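Local structure of uncharacterized protein (6R1J) at residues A[3-8]-A[215-220]; A[149-154]-A[167-172]. The protein is one component, AhlC, of AHL, a tripartite alpha-pore-forming toxin of Aeromonas hydrophila, captured here in its soluble form. The protein carries 3 engineered substitutions. All blocks are in the same frame, centred on the assembly; numbering follows the deposited sequence.

In the fold
Helix 163-236 takes part in both interactions. The centres of the two contacts lie 71 Å apart, and their nearest atoms are about 58 Å apart. Interaction 1 brings the first turn of helix 5-21 against residues 215-220, about 14 Å from the centre of the chain. Interaction 2 lies far out, about 58 Å from that centre, where helices 78-157 and 163-236 run beside each other near their connecting turn. In the sequence, both segments of interaction 2 fall between the two segments of interaction 1. The pair therefore marks two levels of a long, all-helical molecule: a multi-helix bundle and the end of a two-helix extension. The latter probably belongs to the head of the toxin.

Interaction 1: A[3-8]-A[215-220]; sequences NGILSQ and IDRVSK
Ile5 and Leu6 pack on Arg217 where the start of helix 5-21 meets helix 163-236 in the helical bundle. The contact is built from van der Waals packing, and no hydrogen bond crosses it. Leu6 covers the aliphatic part of the arginine. Its CD2 lies 3.7 Å from Arg217 CG and also reaches Arg217 CB. More loosely, the same methyl meets Val218 CG2, at 4.4 Å.

Ile5 lies over one face of the guanidinium, near its rim. Ile5 CB sits 3.8 Å above the guanidinium plane, while Ile5 CG1 is 3.8 Å from Arg217 NH1. The two side chains cross at about a right angle. Arg217 CG is anti to the backbone N (chi1 -179°), and bends at chi2 and chi3 then fold the head group against Ile5.

Polar bonds beyond the two segments hold that head group. Arg217 NH2 bonds to Asp264 O, and Arg217 NH1 forms a salt bridge with Glu184 OE1 of the second subunit. A sodium ion, bound by Thr224 and Asp264, is about 6 Å from the Arg217 side chain.

Gly4 is the N-cap of helix 5-21. The side chain of Gln8 reaches back past it to the poorly ordered Asn3. Gln8 NE2 also bonds Gly185 O of the second subunit. Its bond to Asn3 O is short, 2.6 Å (N-H...O 153°), and comes from above the carbonyl plane.

Interaction 2: A[149-154]-A[167-172]; sequences NKKKLY and IALAVT
Leu169 reaches across from helix 163-236 to Lys151 and Lys152 on helix 78-157. The two helices run antiparallel as the arms of a helical hairpin, close to the turn that joins them. Their Lys152 and Leu169 CA atoms are 7.2 Å apart.

The CB of Leu169 points toward the facing helix. From there CG is set trans to the residue's own backbone N (chi1 -166°), which carries the forked end onto helix 78-157. CG is the branch point. CD1 touches the far part of the Lys151 chain, 3.7 Å from CE and 4.0 Å from NZ. CD2 presses on the backbone of Lys152, 3.4 Å from its N and 3.5 Å from its CA. It also meets Lys152 CB, at 3.6 Å, and more loosely Lys151 CB, at 4.1 Å.

The lysines thus contribute carbon surface as well as backbone. A bend at chi3 (45°) brings the end of Lys151 over CD1, and the two side chains run obliquely to each other. Lys152 stays extended, and its amino end leads away. No hydrogen bond joins the two segments.

Leu148, one turn back on helix 78-157, touches both Leu169 and Thr172 and adds an apolar neighbour. Lys150 and Leu153 turn away from 167-172 and pack on Ser226 and Gly230 of the third subunit. That subunit's helix 163-236, which carries both partners, thus covers the outer side of 149-154.

Interaction 1: A[3-8]-A[215-220]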
# COMPACT_ATOMS: atom_id res chain seq x y z
N ASN A 3 -10.10 -13.81 -23.04
CA ASN A 3 -9.33 -14.96 -22.51
C ASN A 3 -7.82 -14.78 -22.79
O ASN A 3 -7.06 -15.00 -21.83
CB ASN A 3 -9.80 -16.31 -23.06
CG ASN A 3 -10.85 -17.00 -22.22
OD1 ASN A 3 -10.63 -17.28 -21.04
ND2 ASN A 3 -11.96 -17.37 -22.85
N GLY A 4 -7.40 -14.47 -24.03
CA GLY A 4 -5.97 -14.33 -24.40
C GLY A 4 -5.30 -13.14 -23.69
O GLY A 4 -6.04 -12.21 -23.32
N ILE A 5 -3.97 -13.14 -23.54
CA ILE A 5 -3.20 -12.08 -22.80
C ILE A 5 -3.39 -10.71 -23.46
O ILE A 5 -3.58 -9.75 -22.72
CB ILE A 5 -1.72 -12.46 -22.59
CG1 ILE A 5 -1.59 -13.68 -21.70
CG2 ILE A 5 -0.91 -11.31 -22.00
CD1 ILE A 5 -2.07 -13.44 -20.27
N LEU A 6 -3.40 -10.62 -24.79
CA LEU A 6 -3.65 -9.30 -25.44
C LEU A 6 -5.05 -8.83 -25.11
O LEU A 6 -5.19 -7.65 -24.70
CB LEU A 6 -3.40 -9.39 -26.94
CG LEU A 6 -1.92 -9.52 -27.31
CD1 LEU A 6 -1.74 -9.69 -28.80
CD2 LEU A 6 -1.10 -8.34 -26.81
N SER A 7 -6.05 -9.70 -25.28
CA SER A 7 -7.48 -9.40 -25.03
C SER A 7 -7.69 -8.94 -23.58
O SER A 7 -8.43 -7.93 -23.36
CB SER A 7 -8.36 -10.59 -25.38
OG SER A 7 -8.28 -10.86 -26.76
N GLN A 8 -7.06 -9.61 -22.62
CA GLN A 8 -7.24 -9.28 -21.19
C GLN A 8 -6.64 -7.91 -20.89
O GLN A 8 -7.28 -7.15 -20.17
CB GLN A 8 -6.60 -10.34 -20.31
CG GLN A 8 -7.43 -11.61 -20.24
CD GLN A 8 -6.90 -12.54 -19.18
OE1 GLN A 8 -6.51 -12.10 -18.10
NE2 GLN A 8 -6.90 -13.83 -19.48
N ILE A 215 2.79 -4.82 -23.74
CA ILE A 215 4.11 -4.54 -24.39
C ILE A 215 4.96 -5.81 -24.39
O ILE A 215 5.61 -6.08 -25.39
CB ILE A 215 4.77 -3.35 -23.68
CG1 ILE A 215 4.07 -2.05 -24.09
CG2 ILE A 215 6.27 -3.29 -23.91
CD1 ILE A 215 4.43 -0.86 -23.19
N ASP A 216 5.03 -6.53 -23.27
CA ASP A 216 5.85 -7.77 -23.20
C ASP A 216 5.33 -8.79 -24.24
O ASP A 216 6.14 -9.44 -24.85
CB ASP A 216 5.87 -8.36 -21.79
CG ASP A 216 6.56 -7.52 -20.73
OD1 ASP A 216 7.33 -6.57 -21.09
OD2 ASP A 216 6.29 -7.77 -19.55
N ARG A 217 4.04 -8.85 -24.47
CA ARG A 217 3.45 -9.85 -25.42
C ARG A 217 3.69 -9.37 -26.85
O ARG A 217 4.03 -10.19 -27.69
CB ARG A 217 1.96 -10.06 -25.17
CG ARG A 217 1.33 -11.08 -26.11
CD ARG A 217 2.12 -12.39 -26.21
NE ARG A 217 2.30 -13.04 -24.91
CZ ARG A 217 1.52 -14.02 -24.40
NH1 ARG A 217 1.80 -14.52 -23.21
NH2 ARG A 217 0.51 -14.53 -25.07
N VAL A 218 3.56 -8.06 -27.11
CA VAL A 218 3.89 -7.54 -28.45
C VAL A 218 5.36 -7.81 -28.72
O VAL A 218 5.74 -8.22 -29.84
CB VAL A 218 3.55 -6.05 -28.61
CG1 VAL A 218 4.07 -5.53 -29.92
CG2 VAL A 218 2.06 -5.83 -28.51
N SER A 219 6.20 -7.59 -27.71
CA SER A 219 7.65 -7.79 -27.88
C SER A 219 7.91 -9.30 -28.12
O SER A 219 8.74 -9.63 -28.99
CB SER A 219 8.42 -7.25 -26.69
OG SER A 219 9.76 -7.65 -26.77
N LYS A 220 7.20 -10.18 -27.42
CA LYS A 220 7.39 -11.65 -27.58
C LYS A 220 7.00 -12.01 -29.02
O LYS A 220 7.78 -12.67 -29.68
CB LYS A 220 6.59 -12.41 -26.51
CG LYS A 220 6.86 -13.91 -26.49
CD LYS A 220 6.19 -14.68 -25.38
CE LYS A 220 6.76 -16.10 -25.28
NZ LYS A 220 6.77 -16.80 -26.59

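Interaction 2: A[149-154]-A[167-172]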
# COMPACT_ATOMS: atom_id res chain seq x y z
N ASN A 149 -7.11 31.21 27.27
CA ASN A 149 -8.25 30.71 28.10
C ASN A 149 -7.86 30.63 29.59
O ASN A 149 -8.77 30.78 30.42
CB ASN A 149 -8.83 29.40 27.56
CG ASN A 149 -9.86 29.63 26.46
OD1 ASN A 149 -10.57 30.64 26.48
ND2 ASN A 149 -9.95 28.70 25.53
N LYS A 150 -6.58 30.41 29.92
CA LYS A 150 -6.07 30.41 31.32
C LYS A 150 -6.03 31.86 31.84
O LYS A 150 -6.27 32.05 33.05
CB LYS A 150 -4.70 29.73 31.41
CG LYS A 150 -4.76 28.21 31.43
CD LYS A 150 -3.42 27.54 31.26
CE LYS A 150 -3.56 26.06 31.01
NZ LYS A 150 -2.33 25.50 30.40
N LYS A 151 -5.71 32.84 30.99
CA LYS A 151 -5.73 34.29 31.33
C LYS A 151 -7.18 34.75 31.53
O LYS A 151 -7.42 35.55 32.44
CB LYS A 151 -5.06 35.14 30.25
CG LYS A 151 -3.54 35.01 30.16
CD LYS A 151 -2.95 35.83 29.04
CE LYS A 151 -3.52 37.23 28.98
NZ LYS A 151 -2.83 38.07 27.97
N LYS A 152 -8.11 34.27 30.68
CA LYS A 152 -9.57 34.55 30.79
C LYS A 152 -10.06 34.03 32.16
O LYS A 152 -10.80 34.77 32.83
CB LYS A 152 -10.36 33.92 29.63
CG LYS A 152 -11.86 34.14 29.72
CD LYS A 152 -12.64 33.55 28.59
CE LYS A 152 -14.12 33.61 28.90
NZ LYS A 152 -14.94 33.24 27.73
N LEU A 153 -9.67 32.80 32.53
CA LEU A 153 -9.90 32.18 33.87
C LEU A 153 -9.46 33.19 34.94
O LEU A 153 -10.31 33.62 35.75
CB LEU A 153 -9.09 30.87 33.90
CG LEU A 153 -8.92 30.11 35.23
CD1 LEU A 153 -8.55 28.66 34.96
CD2 LEU A 153 -7.87 30.76 36.14
N TYR A 154 -8.19 33.59 34.88
CA TYR A 154 -7.51 34.54 35.80
C TYR A 154 -8.24 35.88 35.90
O TYR A 154 -8.64 36.21 37.04
CB TYR A 154 -6.06 34.74 35.35
CG TYR A 154 -5.36 35.82 36.12
CD1 TYR A 154 -4.83 36.93 35.48
CD2 TYR A 154 -5.30 35.77 37.50
CE1 TYR A 154 -4.19 37.93 36.20
CE2 TYR A 154 -4.67 36.76 38.24
CZ TYR A 154 -4.12 37.84 37.58
OH TYR A 154 -3.51 38.83 38.30
N ILE A 167 -12.21 42.60 28.05
CA ILE A 167 -12.77 43.23 26.80
C ILE A 167 -11.71 43.11 25.69
O ILE A 167 -12.11 42.80 24.54
CB ILE A 167 -13.28 44.67 27.09
CG1 ILE A 167 -14.49 44.65 28.04
CG2 ILE A 167 -13.62 45.42 25.82
CD1 ILE A 167 -14.70 45.92 28.85
N ALA A 168 -10.41 43.29 26.02
CA ALA A 168 -9.25 43.13 25.12
C ALA A 168 -9.06 41.66 24.72
O ALA A 168 -9.16 41.36 23.52
CB ALA A 168 -7.99 43.67 25.75
N LEU A 169 -8.79 40.79 25.70
CA LEU A 169 -8.55 39.32 25.53
C LEU A 169 -9.62 38.69 24.62
O LEU A 169 -9.26 37.78 23.87
CB LEU A 169 -8.56 38.64 26.89
CG LEU A 169 -8.00 37.23 26.92
CD1 LEU A 169 -6.50 37.26 26.71
CD2 LEU A 169 -8.35 36.54 28.22
N ALA A 170 -10.89 39.11 24.73
CA ALA A 170 -12.06 38.64 23.92
C ALA A 170 -11.76 38.71 22.42
O ALA A 170 -12.25 37.81 21.67
CB ALA A 170 -13.28 39.47 24.24
N VAL A 171 -11.07 39.77 21.98
CA VAL A 171 -10.69 40.04 20.56
C VAL A 171 -9.54 39.11 20.18
O VAL A 171 -9.56 38.59 19.05
CB VAL A 171 -10.30 41.51 20.31
CG1 VAL A 171 -9.70 41.71 18.92
CG2 VAL A 171 -11.46 42.46 20.54
N THR A 172 -8.54 38.95 21.05
CA THR A 172 -7.39 38.03 20.80
C THR A 172 -7.91 36.58 20.67
O THR A 172 -7.39 35.85 19.81
CB THR A 172 -6.35 38.10 21.92
OG1 THR A 172 -6.10 39.47 22.27
CG2 THR A 172 -5.04 37.44 21.53